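Local coordinates for DNA damage response protein Rtt109, putative (Neosartorya fumigata, PDB 5ZB9) that probably transfers the acetyl group of acetyl-CoA to lysine side chains of histone H3, a modification linked to nucleosome assembly and the DNA damage response, at residues T88-K93 with M135-A140; E53-A58 with V78-T83; E181-S186 with L328-Q333; A199-T204 with N324-V329. All blocks are in the same frame, centred on the assembly; numbering follows the deposited sequence.

Overall arrangement
From the N terminus, interaction 2 closes first, pairing the two strands of a hairpin over a 19-residue gap. The second of these strands leads into strand 86-96, which opens interaction 1; this closes across helix 111-127 onto strand 133-140. The two contacts are therefore in series and adjoin in one sheet, with Phe-90 O 2.7 Å from Leu-79 N. Interactions 3 and 4 come later: 199-204 with 324-329 nests within the loop closed by 181-186 with 328-333, except that the two share Leu-328 and Val-329. Interaction 4 continues the same sheet at its strand 317-324, and Glu-183 of interaction 3 bonds to Ser-202 and Thr-204 of interaction 4.

Interaction 1: T88-K93 with M135-A140; sequences TIFVSK and MVSLFA. With GOL (glycerol), chain B.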
loop_
_atom_site.group_PDB
_atom_site.type_symbol
_atom_site.label_atom_id
_atom_site.label_comp_id
_atom_site.label_asym_id
_atom_site.label_seq_id
_atom_site.Cartn_x
_atom_site.Cartn_y
_atom_site.Cartn_z
ATOM N N THR A 88 -6.896 0.425 -6.522
ATOM C CA THR A 88 -5.622 0.007 -5.958
ATOM C C THR A 88 -5.238 0.867 -4.774
ATOM O O THR A 88 -5.072 2.075 -4.899
ATOM C CB THR A 88 -4.494 0.053 -6.999
ATOM O OG1 THR A 88 -4.820 -0.820 -8.083
ATOM C CG2 THR A 88 -3.182 -0.404 -6.375
ATOM N N ILE A 89 -5.096 0.227 -3.622
ATOM C CA ILE A 89 -4.626 0.901 -2.430
ATOM C C ILE A 89 -3.144 0.575 -2.187
ATOM O O ILE A 89 -2.788 -0.542 -1.802
ATOM C CB ILE A 89 -5.478 0.513 -1.227
ATOM C CG1 ILE A 89 -6.940 0.898 -1.496
ATOM C CG2 ILE A 89 -4.979 1.197 0.027
ATOM C CD1 ILE A 89 -7.862 0.599 -0.347
ATOM N N PHE A 90 -2.285 1.561 -2.437
ATOM C CA PHE A 90 -0.845 1.347 -2.403
ATOM C C PHE A 90 -0.177 2.113 -1.277
ATOM O O PHE A 90 -0.371 3.322 -1.143
ATOM C CB PHE A 90 -0.212 1.755 -3.740
ATOM C CG PHE A 90 1.287 1.721 -3.733
ATOM C CD1 PHE A 90 1.965 0.514 -3.755
ATOM C CD2 PHE A 90 2.020 2.897 -3.703
ATOM C CE1 PHE A 90 3.357 0.478 -3.746
ATOM C CE2 PHE A 90 3.408 2.869 -3.695
ATOM C CZ PHE A 90 4.077 1.657 -3.716
ATOM N N VAL A 91 0.613 1.407 -0.473
ATOM C CA VAL A 91 1.374 2.040 0.600
ATOM C C VAL A 91 2.665 2.614 0.024
ATOM O O VAL A 91 3.488 1.871 -0.507
ATOM C CB VAL A 91 1.713 1.046 1.726
ATOM C CG1 VAL A 91 2.397 1.764 2.884
ATOM C CG2 VAL A 91 0.459 0.314 2.184
ATOM N N SER A 92 2.842 3.927 0.111
ATOM C CA SER A 92 4.019 4.545 -0.477
ATOM C C SER A 92 5.077 4.847 0.570
ATOM O O SER A 92 6.267 4.811 0.276
ATOM C CB SER A 92 3.644 5.822 -1.223
ATOM O OG SER A 92 2.947 6.715 -0.377
ATOM N N LYS A 93 4.642 5.127 1.794
ATOM C CA LYS A 93 5.555 5.512 2.871
ATOM C C LYS A 93 5.062 5.006 4.217
ATOM O O LYS A 93 3.859 4.999 4.491
ATOM C CB LYS A 93 5.712 7.042 2.936
ATOM C CG LYS A 93 6.391 7.678 1.736
ATOM C CD LYS A 93 6.137 9.188 1.671
ATOM C CE LYS A 93 6.657 9.757 0.355
ATOM N NZ LYS A 93 6.073 11.084 0.024
ATOM N N MET A 135 -7.566 -3.873 -4.836
ATOM C CA MET A 135 -6.261 -4.418 -4.490
ATOM C C MET A 135 -5.527 -3.565 -3.452
ATOM O O MET A 135 -5.497 -2.335 -3.552
ATOM C CB MET A 135 -5.404 -4.548 -5.748
ATOM C CG MET A 135 -3.983 -4.964 -5.474
ATOM S SD MET A 135 -3.073 -5.365 -6.972
ATOM C CE MET A 135 -2.698 -3.733 -7.601
ATOM N N VAL A 136 -4.954 -4.222 -2.449
ATOM C CA VAL A 136 -4.013 -3.560 -1.559
ATOM C C VAL A 136 -2.621 -4.039 -1.920
ATOM O O VAL A 136 -2.386 -5.237 -2.050
ATOM C CB VAL A 136 -4.296 -3.843 -0.073
ATOM C CG1 VAL A 136 -3.268 -3.134 0.808
ATOM C CG2 VAL A 136 -5.695 -3.402 0.285
ATOM N N SER A 137 -1.699 -3.104 -2.089
ATOM C CA SER A 137 -0.383 -3.458 -2.565
ATOM C C SER A 137 0.710 -2.648 -1.873
ATOM O O SER A 137 0.476 -1.537 -1.399
ATOM C CB SER A 137 -0.313 -3.263 -4.087
ATOM O OG SER A 137 0.925 -3.724 -4.613
ATOM N N LEU A 138 1.910 -3.219 -1.834
ATOM C CA LEU A 138 3.072 -2.566 -1.240
ATOM C C LEU A 138 4.328 -3.346 -1.596
ATOM O O LEU A 138 4.251 -4.524 -1.945
ATOM C CB LEU A 138 2.928 -2.472 0.285
ATOM C CG LEU A 138 2.893 -3.801 1.053
ATOM C CD1 LEU A 138 4.300 -4.319 1.423
ATOM C CD2 LEU A 138 2.020 -3.683 2.290
ATOM N N PHE A 139 5.483 -2.704 -1.489
ATOM C CA PHE A 139 6.737 -3.442 -1.527
ATOM C C PHE A 139 7.408 -3.283 -0.170
ATOM O O PHE A 139 7.302 -2.239 0.458
ATOM C CB PHE A 139 7.643 -2.982 -2.681
ATOM C CG PHE A 139 8.166 -1.579 -2.545
ATOM C CD1 PHE A 139 7.500 -0.514 -3.136
ATOM C CD2 PHE A 139 9.350 -1.323 -1.855
ATOM C CE1 PHE A 139 7.994 0.789 -3.027
ATOM C CE2 PHE A 139 9.845 -0.021 -1.739
ATOM C CZ PHE A 139 9.168 1.028 -2.326
ATOM N N ALA A 140 8.072 -4.331 0.293
ATOM C CA ALA A 140 8.659 -4.315 1.625
ATOM C C ALA A 140 10.170 -4.406 1.548
ATOM O O ALA A 140 10.706 -5.363 0.993
ATOM C CB ALA A 140 8.108 -5.452 2.465
HETATM C C1 GOL B . 6.226 0.339 2.438
HETATM O O1 GOL B . 7.464 -0.312 2.671
HETATM C C2 GOL B . 6.374 1.481 1.435
HETATM O O2 GOL B . 7.502 2.257 1.752
HETATM C C3 GOL B . 6.568 0.921 0.033
HETATM O O3 GOL B . 5.496 0.071 -0.321
#
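Ile-89 and Val-136 sit abreast in two parallel strands, and the backbone bonds run in a ladder from Ile-89. Its N donates to Met-135 O at 2.6 Å, its O accepts from Ser-137 N at 2.8 Å, and Val-91 N then reaches Ser-137 O at 3.1 Å.

The Phe-90 side chain crosses the same way. With CG anti to the backbone N (chi1 173°), the ring leans across toward the partner strand. CB and CG pass Ser-137 O at 4.1 Å; CD1 comes closer, 3.5 Å from that oxygen. Next along the ring, CE1 lies 4.0 Å from Leu-138 CA, and at the tip CZ is 4.1 Å from Phe-139 CE1, which sits at the edge of the Phe-90 ring, near its plane. Phe-259 stacks on this ring from outside the two strands. On the same side of the sheet Met-135 bends at its last torsion, bringing CE beside the OG1 and CG2 of Thr-88. On the face opposite Phe-90, Val-91 and Leu-138 lie side by side against Trp-169.

Beyond Val-91 the strands are bridged by a glycerol, probably from the crystallisation liquor: Phe-139 N donates to its O3 at 3.0 Å, its O1 bonds to Phe-139 O, its O2 bonds to Ser-92 O on the other strand, and its C3 lies over the centre of the Phe-139 ring. Ala-94, which contacts CoA in another structure of this protein, is close by. The pair forms the two parallel strands of a beta-alpha-beta crossover through helix 111-127, at the heart of the acetyltransferase sheet.

Interaction 2: E53-A58 with V78-T83; sequences ENHFLA and VLVYGT
Glu-53 and Val-80 face each other as an antiparallel hydrogen-bonded pair, and so do His-55 and Val-78, giving four backbone bonds. Glu-53 N donates to Val-80 O at 2.8 Å, and Val-80 N returns to Glu-53 O at 2.9 Å, nearly straight and in the carbonyl plane. At the next hydrogen-bonded pair Val-78 N reaches His-55 O at 2.8 Å; the return bond from His-55 N to Val-78 O, at 2.9 Å, is more bent, 136° at the hydrogen.

Between them Asn-54 and Leu-79 make the non-hydrogen-bonded pair, and their backbones turn outward, Asn-54 to Ser-30 and Leu-79 to Phe-90. Their side chains run alongside each other, Asn-54 OD1 resting 3.3 Å from Leu-79 CD2. On the other face His-55 holds CG anti to its carbonyl carbon (chi1 -66°), which carries the imidazole at a slant across Val-80, His-55 CD2 3.6 Å from Val-80 CG2, while Val-78 O lies at the ring's edge. His-55 ND1 is hydrogen-bonded to His-27 NE2, and Glu-53 OE1 has a weak bond to Trp-409 NE1. This is the regular ladder of a beta hairpin, strands 50-61 and 71-82, in the central acetyltransferase sheet.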
loop_
_atom_site.group_PDB
_atom_site.type_symbol
_atom_site.label_atom_id
_atom_site.label_comp_id
_atom_site.label_asym_id
_atom_site.label_seq_id
_atom_site.Cartn_x
_atom_site.Cartn_y
_atom_site.Cartn_z
ATOM N N GLU A 53 -5.666 9.429 -5.442
ATOM C CA GLU A 53 -6.041 10.155 -4.239
ATOM C C GLU A 53 -4.970 9.904 -3.181
ATOM O O GLU A 53 -4.704 8.757 -2.840
ATOM C CB GLU A 53 -7.430 9.703 -3.761
ATOM C CG GLU A 53 -7.917 10.278 -2.430
ATOM C CD GLU A 53 -9.286 9.716 -2.009
ATOM O OE1 GLU A 53 -9.872 8.938 -2.787
ATOM O OE2 GLU A 53 -9.783 10.050 -0.906
ATOM N N ASN A 54 -4.335 10.963 -2.685
ATOM C CA ASN A 54 -3.325 10.814 -1.640
ATOM C C ASN A 54 -3.925 10.785 -0.245
ATOM O O ASN A 54 -4.848 11.538 0.052
ATOM C CB ASN A 54 -2.298 11.944 -1.693
ATOM C CG ASN A 54 -1.571 12.020 -3.013
ATOM O OD1 ASN A 54 -1.487 11.043 -3.754
ATOM N ND2 ASN A 54 -1.032 13.192 -3.313
ATOM N N HIS A 55 -3.388 9.919 0.608
ATOM C CA HIS A 55 -3.763 9.874 2.018
ATOM C C HIS A 55 -2.529 9.814 2.890
ATOM O O HIS A 55 -1.610 9.041 2.621
ATOM C CB HIS A 55 -4.637 8.665 2.326
ATOM C CG HIS A 55 -5.979 8.708 1.677
ATOM N ND1 HIS A 55 -7.080 9.262 2.290
ATOM C CD2 HIS A 55 -6.403 8.254 0.475
ATOM C CE1 HIS A 55 -8.127 9.152 1.491
ATOM N NE2 HIS A 55 -7.743 8.541 0.383
ATOM N N PHE A 56 -2.517 10.614 3.947
ATOM C CA PHE A 56 -1.427 10.552 4.903
ATOM C C PHE A 56 -1.948 10.595 6.331
ATOM O O PHE A 56 -2.744 11.455 6.688
ATOM C CB PHE A 56 -0.440 11.690 4.675
ATOM C CG PHE A 56 0.691 11.694 5.652
ATOM C CD1 PHE A 56 1.707 10.761 5.553
ATOM C CD2 PHE A 56 0.733 12.620 6.678
ATOM C CE1 PHE A 56 2.744 10.755 6.458
ATOM C CE2 PHE A 56 1.766 12.618 7.581
ATOM C CZ PHE A 56 2.773 11.685 7.475
ATOM N N LEU A 57 -1.495 9.653 7.144
ATOM C CA LEU A 57 -1.883 9.602 8.537
ATOM C C LEU A 57 -0.665 9.797 9.414
ATOM O O LEU A 57 0.283 9.011 9.346
ATOM C CB LEU A 57 -2.560 8.266 8.871
ATOM C CG LEU A 57 -2.792 7.982 10.362
ATOM C CD1 LEU A 57 -3.811 8.951 10.958
ATOM C CD2 LEU A 57 -3.231 6.539 10.590
ATOM N N ALA A 58 -0.688 10.848 10.228
ATOM C CA ALA A 58 0.326 11.037 11.258
ATOM C C ALA A 58 -0.268 10.708 12.614
ATOM O O ALA A 58 -1.384 11.131 12.949
ATOM C CB ALA A 58 0.866 12.454 11.238
ATOM N N VAL A 78 -0.606 6.546 1.985
ATOM C CA VAL A 78 -1.259 5.561 1.142
ATOM C C VAL A 78 -1.856 6.225 -0.087
ATOM O O VAL A 78 -2.583 7.203 0.039
ATOM C CB VAL A 78 -2.371 4.834 1.890
ATOM C CG1 VAL A 78 -2.958 3.761 1.011
ATOM C CG2 VAL A 78 -1.848 4.250 3.201
ATOM N N LEU A 79 -1.541 5.700 -1.269
ATOM C CA LEU A 79 -2.100 6.220 -2.509
ATOM C C LEU A 79 -3.233 5.330 -2.999
ATOM O O LEU A 79 -3.065 4.111 -3.130
ATOM C CB LEU A 79 -1.020 6.328 -3.582
ATOM C CG LEU A 79 0.319 6.931 -3.151
ATOM C CD1 LEU A 79 1.321 6.848 -4.302
ATOM C CD2 LEU A 79 0.152 8.366 -2.674
ATOM N N VAL A 80 -4.391 5.929 -3.266
ATOM C CA VAL A 80 -5.519 5.179 -3.806
ATOM C C VAL A 80 -5.691 5.508 -5.278
ATOM O O VAL A 80 -5.958 6.651 -5.636
ATOM C CB VAL A 80 -6.838 5.482 -3.058
ATOM C CG1 VAL A 80 -7.960 4.587 -3.574
ATOM C CG2 VAL A 80 -6.665 5.296 -1.561
ATOM N N TYR A 81 -5.508 4.503 -6.129
ATOM C CA TYR A 81 -5.714 4.644 -7.568
ATOM C C TYR A 81 -7.069 4.083 -7.965
ATOM O O TYR A 81 -7.536 3.104 -7.385
ATOM C CB TYR A 81 -4.623 3.924 -8.358
ATOM C CG TYR A 81 -3.209 4.390 -8.090
ATOM C CD1 TYR A 81 -2.438 3.805 -7.090
ATOM C CD2 TYR A 81 -2.634 5.395 -8.852
ATOM C CE1 TYR A 81 -1.146 4.221 -6.855
ATOM C CE2 TYR A 81 -1.339 5.819 -8.619
ATOM C CZ TYR A 81 -0.602 5.231 -7.623
ATOM O OH TYR A 81 0.686 5.655 -7.398
ATOM N N GLY A 82 -7.696 4.701 -8.957
ATOM C CA GLY A 82 -8.945 4.196 -9.491
ATOM C C GLY A 82 -8.969 4.189 -11.005
ATOM O O GLY A 82 -8.607 5.170 -11.648
ATOM N N THR A 83 -9.359 3.056 -11.572
ATOM C CA THR A 83 -9.763 2.977 -12.971
ATOM C C THR A 83 -11.205 2.479 -13.009
ATOM O O THR A 83 -11.833 2.294 -11.967
ATOM C CB THR A 83 -8.873 2.024 -13.805
ATOM O OG1 THR A 83 -8.993 0.688 -13.298
ATOM C CG2 THR A 83 -7.421 2.464 -13.778
#

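Interaction 3: E181-S186 with L328-Q333; sequences EPETGS and LVNSVQ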
loop_
_atom_site.group_PDB
_atom_site.type_symbol
_atom_site.label_atom_id
_atom_site.label_comp_id
_atom_site.label_asym_id
_atom_site.label_seq_id
_atom_site.Cartn_x
_atom_site.Cartn_y
_atom_site.Cartn_z
ATOM N N GLU A 181 -13.914 -14.032 2.462
ATOM C CA GLU A 181 -14.062 -15.468 2.254
ATOM C C GLU A 181 -12.871 -16.067 1.513
ATOM O O GLU A 181 -12.279 -15.414 0.650
ATOM C CB GLU A 181 -15.352 -15.758 1.485
ATOM C CG GLU A 181 -16.600 -15.478 2.287
ATOM C CD GLU A 181 -16.588 -16.182 3.631
ATOM O OE1 GLU A 181 -16.608 -17.433 3.649
ATOM O OE2 GLU A 181 -16.545 -15.483 4.669
ATOM N N PRO A 182 -12.512 -17.313 1.855
ATOM C CA PRO A 182 -11.464 -18.037 1.128
ATOM C C PRO A 182 -11.825 -18.230 -0.335
ATOM O O PRO A 182 -12.998 -18.186 -0.696
ATOM C CB PRO A 182 -11.394 -19.387 1.851
ATOM C CG PRO A 182 -11.928 -19.114 3.209
ATOM C CD PRO A 182 -12.995 -18.067 3.024
ATOM N N GLU A 183 -10.819 -18.435 -1.174
ATOM C CA GLU A 183 -11.047 -18.697 -2.589
ATOM C C GLU A 183 -10.372 -20.006 -2.997
ATOM O O GLU A 183 -9.505 -20.521 -2.288
ATOM C CB GLU A 183 -10.538 -17.531 -3.435
ATOM C CG GLU A 183 -11.118 -16.191 -3.012
ATOM C CD GLU A 183 -10.637 -15.029 -3.872
ATOM O OE1 GLU A 183 -9.404 -14.875 -4.037
ATOM O OE2 GLU A 183 -11.496 -14.267 -4.380
ATOM N N THR A 184 -10.763 -20.532 -4.152
ATOM C CA THR A 184 -10.361 -21.869 -4.558
ATOM C C THR A 184 -9.243 -21.884 -5.589
ATOM O O THR A 184 -8.480 -22.847 -5.669
ATOM C CB THR A 184 -11.553 -22.629 -5.126
ATOM O OG1 THR A 184 -12.338 -21.730 -5.918
ATOM C CG2 THR A 184 -12.407 -23.174 -3.994
ATOM N N GLY A 185 -9.144 -20.827 -6.386
ATOM C CA GLY A 185 -8.114 -20.770 -7.407
ATOM C C GLY A 185 -8.618 -20.209 -8.722
ATOM O O GLY A 185 -9.610 -20.693 -9.276
ATOM N N SER A 186 -7.923 -19.185 -9.212
ATOM C CA SER A 186 -8.293 -18.487 -10.443
ATOM C C SER A 186 -8.341 -19.441 -11.635
ATOM O O SER A 186 -9.419 -19.748 -12.147
ATOM C CB SER A 186 -7.314 -17.336 -10.720
ATOM O OG SER A 186 -5.971 -17.790 -10.784
ATOM N N LEU A 328 -18.423 -11.316 -7.947
ATOM C CA LEU A 328 -17.117 -11.444 -8.575
ATOM C C LEU A 328 -16.333 -12.546 -7.870
ATOM O O LEU A 328 -16.232 -12.556 -6.639
ATOM C CB LEU A 328 -16.361 -10.110 -8.519
ATOM C CG LEU A 328 -15.469 -9.703 -9.698
ATOM C CD1 LEU A 328 -16.274 -9.591 -10.989
ATOM C CD2 LEU A 328 -14.748 -8.388 -9.397
ATOM N N VAL A 329 -15.812 -13.492 -8.648
ATOM C CA VAL A 329 -14.943 -14.538 -8.117
ATOM C C VAL A 329 -13.553 -14.349 -8.708
ATOM O O VAL A 329 -13.382 -13.573 -9.652
ATOM C CB VAL A 329 -15.466 -15.951 -8.440
ATOM C CG1 VAL A 329 -16.779 -16.207 -7.723
ATOM C CG2 VAL A 329 -15.624 -16.126 -9.943
ATOM N N ASN A 330 -12.563 -15.055 -8.166
ATOM C CA ASN A 330 -11.186 -14.882 -8.625
ATOM C C ASN A 330 -10.902 -15.539 -9.985
ATOM O O ASN A 330 -9.786 -15.452 -10.495
ATOM C CB ASN A 330 -10.200 -15.409 -7.574
ATOM C CG ASN A 330 -10.244 -16.916 -7.429
ATOM O OD1 ASN A 330 -11.272 -17.550 -7.663
ATOM N ND2 ASN A 330 -9.121 -17.496 -7.030
ATOM N N SER A 331 -11.913 -16.176 -10.573
ATOM C CA SER A 331 -11.773 -16.793 -11.894
ATOM C C SER A 331 -12.181 -15.826 -13.012
ATOM O O SER A 331 -11.819 -16.017 -14.177
ATOM C CB SER A 331 -12.602 -18.081 -11.981
ATOM O OG SER A 331 -13.982 -17.803 -12.165
ATOM N N VAL A 332 -12.942 -14.795 -12.652
ATOM C CA VAL A 332 -13.324 -13.751 -13.596
ATOM C C VAL A 332 -12.118 -12.878 -13.928
ATOM O O VAL A 332 -11.631 -12.134 -13.079
ATOM C CB VAL A 332 -14.461 -12.860 -13.043
ATOM C CG1 VAL A 332 -14.814 -11.767 -14.042
ATOM C CG2 VAL A 332 -15.684 -13.698 -12.707
ATOM N N GLN A 333 -11.639 -12.975 -15.165
ATOM C CA GLN A 333 -10.471 -12.212 -15.598
ATOM C C GLN A 333 -10.761 -10.711 -15.600
ATOM O O GLN A 333 -11.893 -10.289 -15.849
ATOM C CB GLN A 333 -10.010 -12.671 -16.990
ATOM C CG GLN A 333 -8.759 -11.956 -17.499
ATOM C CD GLN A 333 -8.024 -12.733 -18.579
ATOM O OE1 GLN A 333 -7.048 -13.435 -18.298
ATOM N NE2 GLN A 333 -8.483 -12.601 -19.822
#
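The carboxylate of Glu-183 lies against the CB of Asn-330, with OE2 3.6 Å and OE1 3.7 Å from it, and the two side chains run antiparallel alongside each other. Their flat ends are turned 35° apart. This belongs to the close-packed part of the contact, and both residues are buried. The carboxylate is well satisfied there: OE1 is hydrogen-bonded to Thr-204 OG1, and OE2 to Ser-202 OG and Asn-324 ND2. Three such partners would be expected to stabilise it as an anion, although the site is largely enclosed.

Asn-330 carries its CG between its own backbone N and carbonyl carbon (chi1 69°), and that torsion sends the amide into the concave side of the 183-186 backbone, against one face of the Gly-185 to Ser-186 peptide. Gly-185 has a positive phi (138°), which lets the chain bend round the asparagine here. Ser-186 closes in on the same residue, its CB 3.1 Å from Asn-330 O and its CA making a CA-H...O contact with that oxygen at 3.4 Å.

Toward solvent the packing thins out, and Ser-331 CB lies 3.6 Å from Ser-186 O. At the margins the hydroxyls turn to helix 193-198: Ser-331 OG weakly to Gln-194 OE1, Thr-184 OG1 to Glu-197 OE2. Within 328-333, Val-332 N bonds back to Val-329 O at 3.3 Å. The arrangement is loop-on-loop packing away from the CoA site, in which a type I beta turn, Val-329 to Val-332, pushes its Asn-330 side chain into the bend of the loop that follows helix 162-177.

Interaction 4: A199-T204 with N324-V329; sequences AKSSAT and NPPGLV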
loop_
_atom_site.group_PDB
_atom_site.type_symbol
_atom_site.label_atom_id
_atom_site.label_comp_id
_atom_site.label_asym_id
_atom_site.label_seq_id
_atom_site.Cartn_x
_atom_site.Cartn_y
_atom_site.Cartn_z
ATOM N N ALA A 199 -21.481 -14.684 -4.127
ATOM C CA ALA A 199 -22.445 -13.961 -3.296
ATOM C C ALA A 199 -21.785 -13.273 -2.098
ATOM O O ALA A 199 -22.407 -12.451 -1.422
ATOM C CB ALA A 199 -23.539 -14.906 -2.821
ATOM N N LYS A 200 -20.525 -13.611 -1.842
ATOM C CA LYS A 200 -19.793 -13.079 -0.693
ATOM C C LYS A 200 -18.494 -12.391 -1.107
ATOM O O LYS A 200 -17.932 -12.689 -2.161
ATOM C CB LYS A 200 -19.495 -14.205 0.301
ATOM C CG LYS A 200 -19.023 -15.493 -0.367
ATOM C CD LYS A 200 -19.351 -16.715 0.482
ATOM C CE LYS A 200 -20.822 -16.737 0.888
ATOM N NZ LYS A 200 -21.739 -16.712 -0.291
ATOM N N SER A 201 -18.029 -11.462 -0.279
ATOM C CA SER A 201 -16.754 -10.793 -0.520
ATOM C C SER A 201 -15.596 -11.731 -0.181
ATOM O O SER A 201 -15.517 -12.260 0.939
ATOM C CB SER A 201 -16.659 -9.510 0.300
ATOM O OG SER A 201 -16.441 -8.394 -0.543
ATOM N N SER A 202 -14.706 -11.950 -1.146
ATOM C CA SER A 202 -13.611 -12.898 -0.949
ATOM C C SER A 202 -12.248 -12.296 -1.279
ATOM O O SER A 202 -12.162 -11.249 -1.927
ATOM C CB SER A 202 -13.848 -14.157 -1.785
ATOM O OG SER A 202 -13.948 -13.841 -3.159
ATOM N N ALA A 203 -11.185 -12.970 -0.841
ATOM C CA ALA A 203 -9.836 -12.432 -0.995
ATOM C C ALA A 203 -8.735 -13.473 -0.851
ATOM O O ALA A 203 -8.880 -14.466 -0.132
ATOM C CB ALA A 203 -9.606 -11.312 0.008
ATOM N N THR A 204 -7.622 -13.212 -1.531
ATOM C CA THR A 204 -6.395 -13.990 -1.396
ATOM C C THR A 204 -5.215 -13.016 -1.340
ATOM O O THR A 204 -5.261 -11.937 -1.949
ATOM C CB THR A 204 -6.217 -14.996 -2.574
ATOM O OG1 THR A 204 -7.378 -15.831 -2.677
ATOM C CG2 THR A 204 -4.977 -15.888 -2.379
ATOM N N ASN A 324 -12.126 -9.697 -4.059
ATOM C CA ASN A 324 -13.203 -9.804 -5.037
ATOM C C ASN A 324 -14.545 -9.646 -4.352
ATOM O O ASN A 324 -14.960 -10.508 -3.580
ATOM C CB ASN A 324 -13.126 -11.134 -5.790
ATOM C CG ASN A 324 -11.861 -11.253 -6.619
ATOM O OD1 ASN A 324 -11.698 -10.553 -7.613
ATOM N ND2 ASN A 324 -10.951 -12.133 -6.205
ATOM N N PRO A 325 -15.226 -8.524 -4.629
ATOM C CA PRO A 325 -16.494 -8.163 -3.995
ATOM C C PRO A 325 -17.628 -9.082 -4.462
ATOM O O PRO A 325 -17.440 -9.813 -5.441
ATOM C CB PRO A 325 -16.703 -6.723 -4.462
ATOM C CG PRO A 325 -16.113 -6.716 -5.822
ATOM C CD PRO A 325 -14.875 -7.580 -5.704
ATOM N N PRO A 326 -18.781 -9.061 -3.768
ATOM C CA PRO A 326 -19.883 -9.939 -4.174
ATOM C C PRO A 326 -20.286 -9.722 -5.630
ATOM O O PRO A 326 -20.451 -8.582 -6.068
ATOM C CB PRO A 326 -21.015 -9.544 -3.220
ATOM C CG PRO A 326 -20.319 -8.999 -2.016
ATOM C CD PRO A 326 -19.116 -8.283 -2.558
ATOM N N GLY A 327 -20.427 -10.813 -6.373
ATOM C CA GLY A 327 -20.746 -10.733 -7.786
ATOM C C GLY A 327 -19.483 -10.868 -8.608
ATOM O O GLY A 327 -19.459 -10.577 -9.802
ATOM N N LEU A 328 -18.423 -11.316 -7.947
ATOM C CA LEU A 328 -17.117 -11.444 -8.575
ATOM C C LEU A 328 -16.333 -12.546 -7.870
ATOM O O LEU A 328 -16.232 -12.556 -6.639
ATOM C CB LEU A 328 -16.361 -10.110 -8.519
ATOM C CG LEU A 328 -15.469 -9.703 -9.698
ATOM C CD1 LEU A 328 -16.274 -9.591 -10.989
ATOM C CD2 LEU A 328 -14.748 -8.388 -9.397
ATOM N N VAL A 329 -15.812 -13.492 -8.648
ATOM C CA VAL A 329 -14.943 -14.538 -8.117
ATOM C C VAL A 329 -13.553 -14.349 -8.708
ATOM O O VAL A 329 -13.382 -13.573 -9.652
ATOM C CB VAL A 329 -15.466 -15.951 -8.440
ATOM C CG1 VAL A 329 -16.779 -16.207 -7.723
ATOM C CG2 VAL A 329 -15.624 -16.126 -9.943
#
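This contact is the last rung of an antiparallel ladder, where strand 202-208 meets the end of strand 317-324 before the chain folds into a type II beta turn. Ser-202 and Asn-324 form the hydrogen-bonded pair: Ser-202 N donates to Asn-324 O at 2.8 Å, almost straight at 178°, and Asn-324 N returns to Ser-202 O at 2.6 Å. Just before that rung, Ser-201 CA adds a CA-H...O contact to Asn-324 O at 3.6 Å.

Further out the prolines replace strand pairing with packing. The Ser-201 hydroxyl sits over the Pro-325–Pro-326 junction, OG 3.4 Å from Pro-326 CD and 3.5 Å from Pro-325 CA. The same Pro-326 ring lies along the backbone that leads in from helix 193-198: its CG is 3.8 Å from Ser-201 N, and its CB is 3.7 Å from Ala-199 O.

On the buried side the polar ends are well supplied. Asn-324 has CG anti to its carbonyl carbon (chi1 -64°), which takes the amide to Arg-133 NE through OD1 and to Gln-243 OE1 through ND2, beside the carboxylate of Glu-183. Gly-327, at positive phi (98°), follows Pro-326 at the turn's corner, and its backbone is hydrogen-bonded to Ser-198. The pattern is that of a strand end running out into a Pro-Gly type II turn, remote from the CoA site.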